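Local coordinates for CBS domain protein (Bacillus anthracis, PDB 3LQN) that is of unknown function but carries a pair of CBS domains, modules that in related proteins commonly bind adenine nucleotides and regulate a partner, at residues D10-I22 / V99-E111. Sequence-based numbering, arbitrary orientation.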
loop_
_atom_site.group_PDB
_atom_site.type_symbol
_atom_site.label_atom_id
_atom_site.label_comp_id
_atom_site.label_asym_id
_atom_site.label_seq_id
_atom_site.Cartn_x
_atom_site.Cartn_y
_atom_site.Cartn_z
ATOM N N ASP A 10 -27.559 3.299 -13.185
ATOM C CA ASP A 10 -27.216 4.358 -14.115
ATOM C C ASP A 10 -25.865 4.859 -13.664
ATOM O O ASP A 10 -24.929 4.957 -14.449
ATOM C CB ASP A 10 -28.242 5.490 -14.082
ATOM C CG ASP A 10 -29.573 5.081 -14.666
ATOM O OD1 ASP A 10 -30.388 4.492 -13.927
ATOM O OD2 ASP A 10 -29.805 5.345 -15.862
ATOM N N GLU A 11 -25.773 5.153 -12.375
ATOM C CA GLU A 11 -24.524 5.572 -11.768
ATOM C C GLU A 11 -23.409 4.586 -12.070
ATOM O O GLU A 11 -22.384 4.954 -12.633
ATOM C CB GLU A 11 -24.699 5.695 -10.257
ATOM C CG GLU A 11 -24.802 7.112 -9.766
ATOM C CD GLU A 11 -23.461 7.803 -9.768
ATOM O OE1 GLU A 11 -23.082 8.370 -10.814
ATOM O OE2 GLU A 11 -22.781 7.765 -8.722
ATOM N N PHE A 12 -23.586 3.321 -11.705
ATOM C CA PHE A 12 -22.504 2.347 -11.883
ATOM C C PHE A 12 -22.022 2.238 -13.320
ATOM O O PHE A 12 -20.826 2.180 -13.586
ATOM C CB PHE A 12 -22.916 0.965 -11.391
ATOM C CG PHE A 12 -22.327 0.602 -10.069
ATOM C CD1 PHE A 12 -21.477 1.475 -9.423
ATOM C CD2 PHE A 12 -22.624 -0.605 -9.470
ATOM C CE1 PHE A 12 -20.940 1.161 -8.214
ATOM C CE2 PHE A 12 -22.080 -0.929 -8.251
ATOM C CZ PHE A 12 -21.237 -0.044 -7.622
ATOM N N GLN A 13 -22.972 2.202 -14.245
ATOM C CA GLN A 13 -22.667 2.042 -15.675
ATOM C C GLN A 13 -22.251 3.358 -16.356
ATOM O O GLN A 13 -21.750 3.349 -17.483
ATOM C CB GLN A 13 -23.874 1.422 -16.401
ATOM C CG GLN A 13 -23.580 0.176 -17.260
ATOM C CD GLN A 13 -23.370 0.477 -18.756
ATOM O OE1 GLN A 13 -22.391 1.130 -19.157
ATOM N NE2 GLN A 13 -24.278 -0.029 -19.585
ATOM N N GLN A 14 -22.461 4.482 -15.674
ATOM C CA GLN A 14 -21.948 5.759 -16.184
ATOM C C GLN A 14 -20.723 6.312 -15.456
ATOM O O GLN A 14 -20.317 7.454 -15.682
ATOM C CB GLN A 14 -23.086 6.773 -16.252
ATOM C CG GLN A 14 -24.069 6.421 -17.359
ATOM C CD GLN A 14 -25.296 7.278 -17.301
ATOM O OE1 GLN A 14 -25.223 8.431 -16.884
ATOM N NE2 GLN A 14 -26.446 6.715 -17.687
ATOM N N ILE A 15 -20.116 5.482 -14.612
ATOM C CA ILE A 15 -18.875 5.847 -13.979
ATOM C C ILE A 15 -17.798 5.019 -14.638
ATOM O O ILE A 15 -17.863 3.788 -14.667
ATOM C CB ILE A 15 -18.902 5.635 -12.450
ATOM C CG1 ILE A 15 -19.913 6.595 -11.818
ATOM C CG2 ILE A 15 -17.544 5.866 -11.862
ATOM C CD1 ILE A 15 -20.384 6.120 -10.436
ATOM N N PHE A 16 -16.852 5.726 -15.222
ATOM C CA PHE A 16 -15.776 5.109 -15.956
ATOM C C PHE A 16 -14.497 5.326 -15.192
ATOM O O PHE A 16 -14.445 6.123 -14.253
ATOM C CB PHE A 16 -15.600 5.796 -17.280
ATOM C CG PHE A 16 -16.758 5.635 -18.226
ATOM C CD1 PHE A 16 -17.608 4.576 -18.148
ATOM C CD2 PHE A 16 -16.935 6.544 -19.252
ATOM C CE1 PHE A 16 -18.696 4.457 -19.091
ATOM C CE2 PHE A 16 -17.978 6.412 -20.163
ATOM C CZ PHE A 16 -18.844 5.362 -20.060
ATOM N N VAL A 17 -13.455 4.663 -15.665
ATOM C CA VAL A 17 -12.114 4.810 -15.100
ATOM C C VAL A 17 -11.678 6.288 -14.995
ATOM O O VAL A 17 -11.216 6.752 -13.931
ATOM C CB VAL A 17 -11.082 3.963 -15.883
ATOM C CG1 VAL A 17 -9.670 4.391 -15.539
ATOM C CG2 VAL A 17 -11.193 2.517 -15.490
ATOM N N LYS A 18 -11.955 7.058 -16.043
ATOM C CA LYS A 18 -11.575 8.462 -16.068
ATOM C C LYS A 18 -12.233 9.313 -15.001
ATOM O O LYS A 18 -11.710 10.343 -14.624
ATOM C CB LYS A 18 -11.768 9.037 -17.498
ATOM C CG LYS A 18 -12.904 10.092 -17.764
ATOM C CD LYS A 18 -14.291 9.610 -17.527
ATOM C CE LYS A 18 -15.353 10.445 -18.303
ATOM N NZ LYS A 18 -15.867 11.746 -17.743
ATOM N N ASP A 19 -13.395 8.880 -14.512
ATOM C CA ASP A 19 -14.131 9.621 -13.483
ATOM C C ASP A 19 -13.599 9.395 -12.067
ATOM O O ASP A 19 -13.832 10.213 -11.174
ATOM C CB ASP A 19 -15.599 9.231 -13.488
ATOM C CG ASP A 19 -16.299 9.599 -14.803
ATOM O OD1 ASP A 19 -16.298 10.777 -15.176
ATOM O OD2 ASP A 19 -16.832 8.681 -15.437
ATOM N N LEU A 20 -12.921 8.272 -11.884
ATOM C CA LEU A 20 -12.436 7.845 -10.576
ATOM C C LEU A 20 -10.921 8.094 -10.437
ATOM O O LEU A 20 -10.369 8.099 -9.326
ATOM C CB LEU A 20 -12.631 6.327 -10.411
ATOM C CG LEU A 20 -14.041 5.703 -10.308
ATOM C CD1 LEU A 20 -13.997 4.188 -10.250
ATOM C CD2 LEU A 20 -14.764 6.220 -9.108
ATOM N N MET A 21 -10.237 8.251 -11.556
ATOM C CA MET A 21 -8.773 8.214 -11.494
ATOM C C MET A 21 -8.203 9.498 -10.926
ATOM O O MET A 21 -8.841 10.560 -10.942
ATOM C CB MET A 21 -8.159 7.915 -12.866
ATOM C CG MET A 21 -8.315 9.094 -13.830
ATOM S SD MET A 21 -7.600 8.750 -15.418
ATOM C CE MET A 21 -7.779 10.413 -16.043
ATOM N N ILE A 22 -6.979 9.393 -10.413
ATOM C CA ILE A 22 -6.224 10.576 -10.073
ATOM C C ILE A 22 -5.496 10.993 -11.334
ATOM O O ILE A 22 -4.801 10.193 -11.939
ATOM C CB ILE A 22 -5.173 10.217 -8.956
ATOM C CG1 ILE A 22 -5.849 9.836 -7.629
ATOM C CG2 ILE A 22 -4.221 11.336 -8.762
ATOM C CD1 ILE A 22 -4.838 9.108 -6.657
ATOM N N VAL A 99 -3.464 -2.281 -16.351
ATOM C CA VAL A 99 -3.763 -1.037 -17.057
ATOM C C VAL A 99 -5.205 -0.990 -17.588
ATOM O O VAL A 99 -5.707 -1.952 -18.183
ATOM C CB VAL A 99 -2.765 -0.769 -18.223
ATOM C CG1 VAL A 99 -3.146 0.500 -18.980
ATOM C CG2 VAL A 99 -1.329 -0.633 -17.689
ATOM N N LEU A 100 -5.869 0.133 -17.361
ATOM C CA LEU A 100 -7.243 0.300 -17.833
ATOM C C LEU A 100 -7.274 1.500 -18.773
ATOM O O LEU A 100 -6.451 2.372 -18.674
ATOM C CB LEU A 100 -8.204 0.518 -16.678
ATOM C CG LEU A 100 -8.360 -0.757 -15.839
ATOM C CD1 LEU A 100 -9.266 -0.487 -14.711
ATOM C CD2 LEU A 100 -8.909 -1.914 -16.663
ATOM N N LYS A 101 -8.231 1.500 -19.691
ATOM C CA LYS A 101 -8.485 2.661 -20.567
ATOM C C LYS A 101 -9.410 3.638 -19.839
ATOM O O LYS A 101 -10.156 3.260 -18.924
ATOM C CB LYS A 101 -9.233 2.188 -21.816
ATOM C CG LYS A 101 -8.586 1.060 -22.584
ATOM C CD LYS A 101 -8.914 1.225 -24.065
ATOM C CE LYS A 101 -8.317 2.526 -24.592
ATOM N NZ LYS A 101 -9.118 3.197 -25.673
ATOM N N LEU A 102 -9.372 4.885 -20.258
ATOM C CA LEU A 102 -10.214 5.915 -19.668
ATOM C C LEU A 102 -11.681 5.532 -19.659
ATOM O O LEU A 102 -12.396 5.905 -18.743
ATOM C CB LEU A 102 -10.082 7.190 -20.511
ATOM C CG LEU A 102 -8.720 7.841 -20.608
ATOM C CD1 LEU A 102 -8.702 8.758 -21.836
ATOM C CD2 LEU A 102 -8.453 8.615 -19.319
ATOM N N GLU A 103 -12.130 4.840 -20.713
ATOM C CA GLU A 103 -13.537 4.490 -20.834
ATOM C C GLU A 103 -13.904 3.148 -20.228
ATOM O O GLU A 103 -15.067 2.750 -20.283
ATOM C CB GLU A 103 -14.033 4.575 -22.294
ATOM C CG GLU A 103 -13.395 3.580 -23.235
ATOM C CD GLU A 103 -12.181 4.159 -23.923
ATOM O OE1 GLU A 103 -11.376 4.825 -23.247
ATOM O OE2 GLU A 103 -12.033 3.966 -25.149
ATOM N N ASP A 104 -12.946 2.443 -19.615
ATOM C CA ASP A 104 -13.313 1.170 -18.970
ATOM C C ASP A 104 -14.316 1.353 -17.815
ATOM O O ASP A 104 -14.329 2.390 -17.145
ATOM C CB ASP A 104 -12.063 0.415 -18.461
ATOM C CG ASP A 104 -11.434 -0.468 -19.537
ATOM O OD1 ASP A 104 -12.167 -0.944 -20.440
ATOM O OD2 ASP A 104 -10.214 -0.710 -19.463
ATOM N N SER A 105 -15.120 0.317 -17.570
ATOM C CA SER A 105 -16.201 0.377 -16.601
ATOM C C SER A 105 -15.781 0.316 -15.133
ATOM O O SER A 105 -14.695 -0.195 -14.754
ATOM C CB SER A 105 -17.204 -0.750 -16.882
ATOM O OG SER A 105 -16.670 -1.998 -16.454
ATOM N N PHE A 106 -16.678 0.807 -14.278
ATOM C CA PHE A 106 -16.462 0.679 -12.844
ATOM C C PHE A 106 -16.325 -0.806 -12.444
ATOM O O PHE A 106 -15.464 -1.178 -11.663
ATOM C CB PHE A 106 -17.601 1.333 -12.069
ATOM C CG PHE A 106 -17.496 1.102 -10.593
ATOM C CD1 PHE A 106 -16.706 1.925 -9.815
ATOM C CD2 PHE A 106 -18.125 0.012 -10.001
ATOM C CE1 PHE A 106 -16.576 1.693 -8.469
ATOM C CE2 PHE A 106 -18.013 -0.221 -8.653
ATOM C CZ PHE A 106 -17.233 0.619 -7.881
ATOM N N ALA A 107 -17.173 -1.648 -13.013
ATOM C CA ALA A 107 -17.116 -3.073 -12.772
ATOM C C ALA A 107 -15.724 -3.648 -13.045
ATOM O O ALA A 107 -15.216 -4.469 -12.274
ATOM C CB ALA A 107 -18.146 -3.778 -13.641
ATOM N N LYS A 108 -15.133 -3.240 -14.159
ATOM C CA LYS A 108 -13.832 -3.760 -14.564
ATOM C C LYS A 108 -12.737 -3.309 -13.598
ATOM O O LYS A 108 -11.833 -4.090 -13.233
ATOM C CB LYS A 108 -13.526 -3.312 -15.984
ATOM C CG LYS A 108 -12.242 -3.884 -16.572
ATOM C CD LYS A 108 -12.216 -3.645 -18.073
ATOM C CE LYS A 108 -11.107 -4.427 -18.761
ATOM N NZ LYS A 108 -11.378 -4.561 -20.232
ATOM N N ALA A 109 -12.839 -2.064 -13.149
ATOM C CA ALA A 109 -11.867 -1.522 -12.188
ATOM C C ALA A 109 -12.006 -2.185 -10.832
ATOM O O ALA A 109 -11.019 -2.600 -10.242
ATOM C CB ALA A 109 -12.023 -0.014 -12.041
ATOM N N LEU A 110 -13.242 -2.249 -10.317
ATOM C CA LEU A 110 -13.470 -2.911 -9.028
ATOM C C LEU A 110 -12.844 -4.295 -8.996
ATOM O O LEU A 110 -12.129 -4.644 -8.065
ATOM C CB LEU A 110 -14.962 -3.047 -8.750
ATOM C CG LEU A 110 -15.326 -4.008 -7.596
ATOM C CD1 LEU A 110 -14.776 -3.514 -6.283
ATOM C CD2 LEU A 110 -16.815 -4.092 -7.549
ATOM N N GLU A 111 -13.125 -5.086 -10.022
ATOM C CA GLU A 111 -12.511 -6.404 -10.126
ATOM C C GLU A 111 -10.970 -6.352 -10.159
ATOM O O GLU A 111 -10.286 -7.101 -9.423
ATOM C CB GLU A 111 -13.037 -7.136 -11.351
ATOM C CG GLU A 111 -12.417 -8.489 -11.534
ATOM C CD GLU A 111 -12.966 -9.202 -12.740
ATOM O OE1 GLU A 111 -13.286 -10.406 -12.611
ATOM O OE2 GLU A 111 -13.081 -8.556 -13.808
HETATM O O HOH W 1 -19.661 -0.832 -14.321
#
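V17 and K18, in a short, weakly bonded helical turn, pack and hydrogen-bond against the K101-D104 type I turn, which joins strand 99-101 to helix 106-115 of the second CBS domain. The N-terminal segment is thereby built onto the C-terminal half of this tandem CBS fold, where strand 22-23 also pairs with strand 128-133. Two amides at the start of the short helix, which have no preceding turn to bond to, are satisfied across the contact. V17 N donates to D104 O (2.8 Å), nearly in line with that carbonyl, while K18 N reaches a lone pair of L102 O in the carbonyl plane (3.0 Å). A weak third bond runs the other way, from F106 N to I15 O. The next helical amide, A107 N, donates a hydrogen bond to a water that in turn donates weakly to F12 O, and K108 N is capped by S105 OG. Within the turn, D104 OD2 accepts from K101 N. With CG1 anti to the backbone N (chi1 165°), V17 turns CG2 onto L100 CD1 (3.7 Å), and V17 also packs on A121. L140 of helix 134-144 lies against F106. L20 CD1 approaches the F106 ring at its edge, 3.6 Å from F106 CD1. Beside V17, F16 N is held by D19 OD2, which accepts through its anti lone pair at 3.0 Å.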